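Local structure of probable ribosomal RNA small subunit methyltransferase (Thermus thermophilus, 3DMH) at residues F149-A152 and R153-G157; A222-R226 and L227-G231; A266-L269 and S270-G274; P348-E351 and E352-A356. The protein methylates the N2 atom of a guanine in 16S ribosomal RNA, using S-adenosylmethionine as the methyl donor. All blocks are in the same frame, centred on the assembly; numbering follows the deposited sequence.

Interaction 1 (F149-A152 and R153-G157); sequences FKEA and RALLG
Arg153 lays its guanidinium flat over one face of the Phe149 ring, an i to i+4 cation-pi stack near the C-terminal end of helix 145-156. The planes are 14° apart, with Arg153 CZ 4.4 Å from the centroid of the Phe149 ring. Arg153 CD rides over the same face as a CH-pi donor, 4.0 Å from that centroid. A bend in the arginine chain at chi3 (-60°) brings NE over the ring, where it also makes a weak hydrogen bond of 3.5 Å to Phe149 O. That oxygen already takes the backbone Arg153 N at 2.9 Å. Lys150 CA lies at the edge of the guanidinium, in its plane, 3.6 Å from Arg153 NH2. Next round the helix, Glu151 OE2 sits 3.6 Å from Leu155 CG, an apolar neighbour; the hydrogen bond of this carboxylate oxygen goes to Gln119 NE2 on helix 115-128. The Phe149 side chain also touches Ala171 and Leu173 of strand 168-174, contacts that probably help to hold the ring in place under the arginine. The helix stops at Gly157, whose phi of 144° suits glycine, and Gly157 N closes the last turn on Arg153 O at 3.0 Å.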
loop_
_atom_site.group_PDB
_atom_site.type_symbol
_atom_site.label_atom_id
_atom_site.label_comp_id
_atom_site.label_asym_id
_atom_site.label_seq_id
_atom_site.Cartn_x
_atom_site.Cartn_y
_atom_site.Cartn_z
ATOM N N PHE A 149 19.453 -2.296 10.940
ATOM C CA PHE A 149 20.238 -3.448 11.403
ATOM C C PHE A 149 20.796 -3.202 12.806
ATOM O O PHE A 149 20.798 -4.104 13.643
ATOM C CB PHE A 149 21.363 -3.746 10.406
ATOM C CG PHE A 149 22.238 -4.921 10.779
ATOM C CD1 PHE A 149 21.719 -6.038 11.437
ATOM C CD2 PHE A 149 23.587 -4.912 10.437
ATOM C CE1 PHE A 149 22.535 -7.121 11.772
ATOM C CE2 PHE A 149 24.418 -5.995 10.755
ATOM C CZ PHE A 149 23.889 -7.102 11.428
ATOM N N LYS A 150 21.258 -1.980 13.064
ATOM C CA LYS A 150 21.718 -1.597 14.405
ATOM C C LYS A 150 20.585 -1.720 15.433
ATOM O O LYS A 150 20.796 -2.224 16.544
ATOM C CB LYS A 150 22.286 -0.175 14.385
ATOM C CG LYS A 150 22.896 0.277 15.708
ATOM C CD LYS A 150 23.682 1.563 15.547
ATOM C CE LYS A 150 24.310 1.970 16.865
ATOM N NZ LYS A 150 25.422 2.940 16.679
ATOM N N GLU A 151 19.385 -1.278 15.044
ATOM C CA GLU A 151 18.208 -1.387 15.903
ATOM C C GLU A 151 17.798 -2.852 16.119
ATOM O O GLU A 151 17.467 -3.250 17.245
ATOM C CB GLU A 151 17.055 -0.524 15.359
ATOM C CG GLU A 151 15.728 -0.571 16.159
ATOM C CD GLU A 151 15.846 -0.109 17.620
ATOM O OE1 GLU A 151 16.844 0.548 17.997
ATOM O OE2 GLU A 151 14.922 -0.416 18.405
ATOM N N ALA A 152 17.821 -3.649 15.051
ATOM C CA ALA A 152 17.532 -5.080 15.166
ATOM C C ALA A 152 18.491 -5.763 16.141
ATOM O O ALA A 152 18.065 -6.557 16.976
ATOM C CB ALA A 152 17.575 -5.762 13.796
ATOM N N ARG A 153 19.774 -5.430 16.043
ATOM C CA ARG A 153 20.780 -6.012 16.930
ATOM C C ARG A 153 20.521 -5.628 18.383
ATOM O O ARG A 153 20.675 -6.457 19.278
ATOM C CB ARG A 153 22.200 -5.605 16.513
ATOM C CG ARG A 153 22.767 -6.423 15.366
ATOM C CD ARG A 153 24.152 -5.947 14.958
ATOM N NE ARG A 153 24.148 -4.550 14.528
ATOM C CZ ARG A 153 25.244 -3.842 14.269
ATOM N NH1 ARG A 153 26.445 -4.401 14.379
ATOM N NH2 ARG A 153 25.142 -2.572 13.898
ATOM N N ALA A 154 20.109 -4.379 18.606
ATOM C CA ALA A 154 19.749 -3.903 19.942
ATOM C C ALA A 154 18.504 -4.613 20.468
ATOM O O ALA A 154 18.408 -4.936 21.649
ATOM C CB ALA A 154 19.543 -2.397 19.935
ATOM N N LEU A 155 17.554 -4.875 19.573
ATOM C CA LEU A 155 16.311 -5.538 19.963
ATOM C C LEU A 155 16.487 -7.018 20.307
ATOM O O LEU A 155 15.788 -7.527 21.191
ATOM C CB LEU A 155 15.251 -5.391 18.861
ATOM C CG LEU A 155 14.586 -4.023 18.683
ATOM C CD1 LEU A 155 13.808 -3.997 17.371
ATOM C CD2 LEU A 155 13.676 -3.692 19.858
ATOM N N LEU A 156 17.394 -7.698 19.593
ATOM C CA LEU A 156 17.507 -9.171 19.611
ATOM C C LEU A 156 18.761 -9.747 20.283
ATOM O O LEU A 156 18.646 -10.602 21.174
ATOM C CB LEU A 156 17.452 -9.728 18.180
ATOM C CG LEU A 156 16.116 -9.559 17.469
ATOM C CD1 LEU A 156 16.336 -9.566 15.957
ATOM C CD2 LEU A 156 15.154 -10.648 17.891
ATOM N N GLY A 157 19.938 -9.317 19.803
ATOM C CA GLY A 157 21.248 -9.919 20.166
ATOM C C GLY A 157 22.247 -9.957 19.006
ATOM O O GLY A 157 22.303 -9.013 18.200
#

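Interaction 2 (A222-R226 and L227-G231); sequences ALQER and LGPEG
Between Leu223 and Leu227 the last turn of helix 214-227 is still regular: Leu227 N meets Leu223 O at 2.9 Å, nearly along the C=O axis, but one residue later Gly228 N comes to Gln224 O from above the carbonyl plane, at 2.8 Å. Gly228 is the first residue to leave the helix, with phi of 85°; a side chain there would jam against the carbonyl oxygen of Leu227 and crowd Pro229 CD. A type I turn from Gly228 to Gly231 then reverses the chain. On the apolar side, Leu227 splits its two methyls: CD1 lies 4.1 Å from Leu223 CG, while CD2 packs 3.8 Å from Arg226 CG. Leu223 has CG anti to its backbone nitrogen (chi1 -175°), which leans the branch toward the helix end and into this contact. On another side of the helix, the extended Gln224 reaches along the turn, and its NE2 comes within 3.9 Å of Pro229 CA. Cutting Leu227 back to an alanine would probably open a gap beside Leu223 CG and leave Arg226 CG without its methyl neighbour. The guanidinium of Arg226 leads away from the turn, and its NH1 bonds to Gln358 OE1. The helix packs on the C-terminal Rossmann-like sheet, with Leu223 and Leu227 both touching Phe337 of strand 334-340, and Val303 and Ile301 of strand 299-304 meeting them in turn.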
loop_
_atom_site.group_PDB
_atom_site.type_symbol
_atom_site.label_atom_id
_atom_site.label_comp_id
_atom_site.label_asym_id
_atom_site.label_seq_id
_atom_site.Cartn_x
_atom_site.Cartn_y
_atom_site.Cartn_z
ATOM N N ALA A 222 -11.046 22.308 -6.525
ATOM C CA ALA A 222 -11.451 22.289 -7.931
ATOM C C ALA A 222 -12.827 21.638 -8.078
ATOM O O ALA A 222 -13.673 22.116 -8.837
ATOM C CB ALA A 222 -10.428 21.547 -8.778
ATOM N N LEU A 223 -13.027 20.553 -7.331
ATOM C CA LEU A 223 -14.283 19.814 -7.336
ATOM C C LEU A 223 -15.434 20.677 -6.853
ATOM O O LEU A 223 -16.455 20.783 -7.534
ATOM C CB LEU A 223 -14.164 18.535 -6.485
ATOM C CG LEU A 223 -15.357 17.569 -6.471
ATOM C CD1 LEU A 223 -14.861 16.143 -6.315
ATOM C CD2 LEU A 223 -16.358 17.913 -5.366
ATOM N N GLN A 224 -15.260 21.313 -5.694
ATOM C CA GLN A 224 -16.324 22.152 -5.145
ATOM C C GLN A 224 -16.629 23.357 -6.042
ATOM O O GLN A 224 -17.786 23.758 -6.173
ATOM C CB GLN A 224 -16.035 22.609 -3.713
ATOM C CG GLN A 224 -17.168 23.485 -3.150
ATOM C CD GLN A 224 -17.201 23.584 -1.640
ATOM O OE1 GLN A 224 -16.858 24.619 -1.068
ATOM N NE2 GLN A 224 -17.639 22.516 -0.985
ATOM N N GLU A 225 -15.600 23.918 -6.671
ATOM C CA GLU A 225 -15.803 25.065 -7.570
ATOM C C GLU A 225 -16.586 24.649 -8.813
ATOM O O GLU A 225 -17.453 25.390 -9.289
ATOM C CB GLU A 225 -14.470 25.696 -7.977
ATOM C CG GLU A 225 -13.789 26.476 -6.861
ATOM C CD GLU A 225 -12.379 26.923 -7.209
ATOM O OE1 GLU A 225 -11.881 26.592 -8.309
ATOM O OE2 GLU A 225 -11.766 27.617 -6.367
ATOM N N ARG A 226 -16.277 23.461 -9.322
ATOM C CA ARG A 226 -16.904 22.927 -10.524
ATOM C C ARG A 226 -18.350 22.487 -10.279
ATOM O O ARG A 226 -19.246 22.835 -11.056
ATOM C CB ARG A 226 -16.062 21.761 -11.058
ATOM C CG ARG A 226 -16.658 20.990 -12.229
ATOM C CD ARG A 226 -16.153 21.506 -13.552
ATOM N NE ARG A 226 -16.906 20.948 -14.670
ATOM C CZ ARG A 226 -16.649 21.199 -15.950
ATOM N NH1 ARG A 226 -15.638 21.994 -16.287
ATOM N NH2 ARG A 226 -17.401 20.649 -16.897
ATOM N N LEU A 227 -18.574 21.740 -9.196
ATOM C CA LEU A 227 -19.877 21.110 -8.936
ATOM C C LEU A 227 -20.763 21.873 -7.944
ATOM O O LEU A 227 -21.966 21.614 -7.865
ATOM C CB LEU A 227 -19.700 19.661 -8.447
ATOM C CG LEU A 227 -18.816 18.705 -9.255
ATOM C CD1 LEU A 227 -18.849 17.317 -8.639
ATOM C CD2 LEU A 227 -19.208 18.631 -10.723
ATOM N N GLY A 228 -20.169 22.784 -7.174
ATOM C CA GLY A 228 -20.900 23.498 -6.118
ATOM C C GLY A 228 -20.921 22.697 -4.825
ATOM O O GLY A 228 -20.711 21.483 -4.851
ATOM N N PRO A 229 -21.170 23.369 -3.681
ATOM C CA PRO A 229 -21.232 22.730 -2.359
ATOM C C PRO A 229 -22.216 21.559 -2.276
ATOM O O PRO A 229 -21.992 20.627 -1.495
ATOM C CB PRO A 229 -21.696 23.867 -1.436
ATOM C CG PRO A 229 -22.218 24.932 -2.345
ATOM C CD PRO A 229 -21.392 24.819 -3.580
ATOM N N GLU A 230 -23.276 21.608 -3.084
ATOM C CA GLU A 230 -24.324 20.585 -3.064
ATOM C C GLU A 230 -24.247 19.571 -4.215
ATOM O O GLU A 230 -25.029 18.614 -4.246
ATOM C CB GLU A 230 -25.715 21.241 -3.040
ATOM C CG GLU A 230 -26.041 21.997 -1.752
ATOM C CD GLU A 230 -26.034 21.103 -0.523
ATOM O OE1 GLU A 230 -26.719 20.055 -0.535
ATOM O OE2 GLU A 230 -25.339 21.450 0.458
ATOM N N GLY A 231 -23.307 19.771 -5.145
ATOM C CA GLY A 231 -23.222 18.957 -6.371
ATOM C C GLY A 231 -22.708 17.548 -6.143
ATOM O O GLY A 231 -22.537 16.766 -7.086
#

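Interaction 3 (A266-L269 and S270-G274); sequences ASVL and SLQKG
Val268 and Gln272, a turn apart on helix 265-277, lie side by side and point the same way, so that Val268 CG1 rests 3.9 Å from Gln272 NE2. Leu269 comes to the same amide at a slant, its CD2 methyl 3.6 Å from Gln272 OE1, so the two polar atoms of the amide each touch a different aliphatic branch. With an alanine here in place of Gln272 the amide is gone, and Val268 CG1 and Leu269 CD2 would probably both be left without the group they lie against. Ser270 does something different: its OG stands beside its own backbone nitrogen (chi1 -61°) and folds back on the helix, donating to Ala266 O at 2.8 Å. Ser270 N reaches the same oxygen at 3.0 Å from the opposite face of the carbonyl plane, so two bonds grip it. The hydroxyl is held from outside as well, by a hydrogen bond to Leu203 N. Ser267, whose OG bonds to Asp264 OD2, is near the cofactor, its side chain about 4 Å from the bound S-adenosylmethionine at the nearest atoms. The helix is the crossover of a beta-alpha-beta unit in the Rossmann-like fold, running from strand 257-262, which ends in the cofactor-binding Glu262, to strand 283-286. Val268 touches both strands, at Glu262 and His286, while Leu271 and Gln272 lie on Ala284.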
loop_
_atom_site.group_PDB
_atom_site.type_symbol
_atom_site.label_atom_id
_atom_site.label_comp_id
_atom_site.label_asym_id
_atom_site.label_seq_id
_atom_site.Cartn_x
_atom_site.Cartn_y
_atom_site.Cartn_z
ATOM N N ALA A 266 -3.047 -1.185 6.073
ATOM C CA ALA A 266 -2.853 -0.162 7.132
ATOM C C ALA A 266 -3.688 1.083 6.802
ATOM O O ALA A 266 -4.299 1.701 7.680
ATOM C CB ALA A 266 -1.373 0.174 7.279
ATOM N N SER A 267 -3.733 1.442 5.522
ATOM C CA SER A 267 -4.493 2.584 5.064
ATOM C C SER A 267 -5.999 2.352 5.164
ATOM O O SER A 267 -6.743 3.250 5.572
ATOM C CB SER A 267 -4.090 2.948 3.632
ATOM O OG SER A 267 -2.754 3.457 3.634
ATOM N N VAL A 268 -6.457 1.145 4.825
ATOM C CA VAL A 268 -7.875 0.801 4.966
ATOM C C VAL A 268 -8.317 0.975 6.422
ATOM O O VAL A 268 -9.359 1.590 6.707
ATOM C CB VAL A 268 -8.138 -0.644 4.530
ATOM C CG1 VAL A 268 -9.563 -1.091 4.882
ATOM C CG2 VAL A 268 -7.898 -0.780 3.044
ATOM N N LEU A 269 -7.528 0.438 7.348
ATOM C CA LEU A 269 -7.875 0.532 8.783
ATOM C C LEU A 269 -7.859 1.975 9.255
ATOM O O LEU A 269 -8.678 2.382 10.085
ATOM C CB LEU A 269 -6.915 -0.287 9.638
ATOM C CG LEU A 269 -6.971 -1.799 9.355
ATOM C CD1 LEU A 269 -5.828 -2.524 10.053
ATOM C CD2 LEU A 269 -8.311 -2.407 9.782
ATOM N N SER A 270 -6.925 2.748 8.710
ATOM C CA SER A 270 -6.857 4.186 9.005
ATOM C C SER A 270 -8.114 4.925 8.573
ATOM O O SER A 270 -8.696 5.682 9.365
ATOM C CB SER A 270 -5.629 4.803 8.350
ATOM O OG SER A 270 -4.445 4.201 8.849
ATOM N N LEU A 271 -8.540 4.685 7.328
ATOM C CA LEU A 271 -9.791 5.262 6.845
ATOM C C LEU A 271 -10.979 4.862 7.731
ATOM O O LEU A 271 -11.820 5.699 8.049
ATOM C CB LEU A 271 -10.040 4.822 5.405
ATOM C CG LEU A 271 -11.377 5.222 4.766
ATOM C CD1 LEU A 271 -11.579 6.756 4.806
ATOM C CD2 LEU A 271 -11.459 4.691 3.337
ATOM N N GLN A 272 -11.051 3.585 8.117
ATOM C CA GLN A 272 -12.170 3.119 8.941
ATOM C C GLN A 272 -12.218 3.858 10.273
ATOM O O GLN A 272 -13.303 4.260 10.727
ATOM C CB GLN A 272 -12.086 1.597 9.131
ATOM C CG GLN A 272 -12.471 0.846 7.855
ATOM C CD GLN A 272 -12.214 -0.650 7.907
ATOM O OE1 GLN A 272 -11.469 -1.144 8.753
ATOM N NE2 GLN A 272 -12.827 -1.380 6.990
ATOM N N LYS A 273 -11.058 4.049 10.899
ATOM C CA LYS A 273 -11.013 4.750 12.193
ATOM C C LYS A 273 -11.387 6.217 12.016
ATOM O O LYS A 273 -12.129 6.771 12.837
ATOM C CB LYS A 273 -9.639 4.627 12.868
ATOM C CG LYS A 273 -9.576 5.259 14.279
ATOM C CD LYS A 273 -8.331 4.836 15.033
ATOM C CE LYS A 273 -8.217 5.561 16.378
ATOM N NZ LYS A 273 -7.051 5.063 17.172
ATOM N N GLY A 274 -10.905 6.835 10.935
ATOM C CA GLY A 274 -11.256 8.240 10.665
ATOM C C GLY A 274 -12.745 8.446 10.422
ATOM O O GLY A 274 -13.339 9.385 10.957
#

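Interaction 4 (P348-E351 and E352-A356); sequences PLLE and EKFGA
With CG anti to its own carbonyl carbon (chi1 -72°), Phe354 turns its ring back along the helix toward Leu350, whose chi1 of -88° places CG within 4.4 Å of Phe354 CD2. This is a light apolar touch. The carbonyl of the same leucine lies closer: Leu350 O sits in the plane of the phenyl ring at its edge, 3.7 Å from Phe354 CD2, while also accepting Phe354 N at 2.8 Å. Ring and amide of Phe354 therefore meet one oxygen. Lys353 keeps its CG 3.4 Å from Leu349 O, before its chain leads off to a sulfate, probably from the crystallisation liquor, with which NZ makes a long, weak ion pair. All this happens at the C-terminal end of helix 346-354, one of the helices flanking the sheet of the Rossmann-like methyltransferase fold. Gly355 is the residue that leaves the helix, at a phi of 97°, where a side chain would be jammed against the carbonyl oxygen of Phe354. Its N still makes a weak bond of 2.9 Å to Glu351 O. Glu351 itself points outward, but its CG passes 4.2 Å from Gly355 O. Beneath the helix, Leu350 is seated on Leu368 and Ala370 of strand 366-371. Phe354 meets the ring of Phe336 and touches Ala327 of helix 317-329, on which Lys353 also lies.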
loop_
_atom_site.group_PDB
_atom_site.type_symbol
_atom_site.label_atom_id
_atom_site.label_comp_id
_atom_site.label_asym_id
_atom_site.label_seq_id
_atom_site.Cartn_x
_atom_site.Cartn_y
_atom_site.Cartn_z
ATOM N N PRO A 348 -2.582 12.678 -22.376
ATOM C CA PRO A 348 -2.900 11.713 -23.440
ATOM C C PRO A 348 -3.750 10.528 -22.984
ATOM O O PRO A 348 -4.571 10.037 -23.767
ATOM C CB PRO A 348 -1.523 11.239 -23.932
ATOM C CG PRO A 348 -0.552 11.660 -22.891
ATOM C CD PRO A 348 -1.126 12.868 -22.229
ATOM N N LEU A 349 -3.564 10.076 -21.742
ATOM C CA LEU A 349 -4.352 8.964 -21.192
ATOM C C LEU A 349 -5.831 9.317 -21.062
ATOM O O LEU A 349 -6.705 8.509 -21.412
ATOM C CB LEU A 349 -3.828 8.514 -19.815
ATOM C CG LEU A 349 -2.382 8.055 -19.630
ATOM C CD1 LEU A 349 -2.177 7.599 -18.179
ATOM C CD2 LEU A 349 -2.008 6.940 -20.594
ATOM N N LEU A 350 -6.118 10.522 -20.565
ATOM C CA LEU A 350 -7.504 10.954 -20.421
ATOM C C LEU A 350 -8.166 11.175 -21.784
ATOM O O LEU A 350 -9.328 10.828 -21.971
ATOM C CB LEU A 350 -7.613 12.199 -19.519
ATOM C CG LEU A 350 -7.747 11.905 -18.008
ATOM C CD1 LEU A 350 -6.414 11.505 -17.362
ATOM C CD2 LEU A 350 -8.314 13.151 -17.295
ATOM N N GLU A 351 -7.408 11.724 -22.729
ATOM C CA GLU A 351 -7.889 11.909 -24.093
ATOM C C GLU A 351 -8.258 10.572 -24.740
ATOM O O GLU A 351 -9.305 10.453 -25.386
ATOM C CB GLU A 351 -6.829 12.625 -24.922
ATOM C CG GLU A 351 -7.386 13.404 -26.073
ATOM C CD GLU A 351 -6.617 14.679 -26.289
ATOM O OE1 GLU A 351 -7.049 15.724 -25.753
ATOM O OE2 GLU A 351 -5.570 14.636 -26.974
ATOM N N GLU A 352 -7.405 9.569 -24.557
ATOM C CA GLU A 352 -7.652 8.247 -25.123
ATOM C C GLU A 352 -8.881 7.582 -24.497
ATOM O O GLU A 352 -9.678 6.957 -25.196
ATOM C CB GLU A 352 -6.420 7.360 -24.953
ATOM C CG GLU A 352 -6.567 5.962 -25.546
ATOM C CD GLU A 352 -5.682 4.938 -24.871
ATOM O OE1 GLU A 352 -4.971 5.284 -23.895
ATOM O OE2 GLU A 352 -5.705 3.768 -25.310
ATOM N N LYS A 353 -9.041 7.726 -23.183
ATOM C CA LYS A 353 -10.091 6.989 -22.477
ATOM C C LYS A 353 -11.451 7.691 -22.387
ATOM O O LYS A 353 -12.484 7.018 -22.284
ATOM C CB LYS A 353 -9.615 6.557 -21.088
ATOM C CG LYS A 353 -8.432 5.589 -21.092
ATOM C CD LYS A 353 -8.812 4.215 -21.653
ATOM C CE LYS A 353 -7.565 3.424 -22.037
ATOM N NZ LYS A 353 -7.899 2.027 -22.408
ATOM N N PHE A 354 -11.443 9.026 -22.416
ATOM C CA PHE A 354 -12.659 9.829 -22.286
ATOM C C PHE A 354 -13.005 10.583 -23.572
ATOM O O PHE A 354 -14.164 10.954 -23.788
ATOM C CB PHE A 354 -12.530 10.825 -21.126
ATOM C CG PHE A 354 -12.585 10.188 -19.763
ATOM C CD1 PHE A 354 -13.804 9.993 -19.120
ATOM C CD2 PHE A 354 -11.412 9.801 -19.121
ATOM C CE1 PHE A 354 -13.862 9.410 -17.848
ATOM C CE2 PHE A 354 -11.454 9.228 -17.852
ATOM C CZ PHE A 354 -12.689 9.035 -17.214
ATOM N N GLY A 355 -11.995 10.816 -24.412
ATOM C CA GLY A 355 -12.165 11.549 -25.662
ATOM C C GLY A 355 -11.792 13.020 -25.565
ATOM O O GLY A 355 -11.508 13.665 -26.580
ATOM N N ALA A 356 -11.808 13.549 -24.340
ATOM C CA ALA A 356 -11.478 14.944 -24.060
ATOM C C ALA A 356 -11.166 15.105 -22.577
ATOM O O ALA A 356 -11.486 14.225 -21.776
ATOM C CB ALA A 356 -12.636 15.867 -24.452
#

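Overall arrangement
All four contacts are local, following one another in series without nesting or crossing, and none touches another. Interaction 1 comes first, at the end of a helix packed on the N-terminal seven-stranded sheet. The other three lie in the C-terminal half, whose sheet repeats the strand order 3-2-1-4-5-7-6. Interaction 2 ends the helix before strand 236-240, interaction 3 lies on the crossover between strands 257-262 and 283-286, and interaction 4 closes the helix before strand 358-362. Helix 145-156 follows strand 133-140, and helix 346-354 follows strand 334-340, each leading into the antiparallel strands at its sheet's edge; the centres of interactions 1 and 4 are about 51 Å apart.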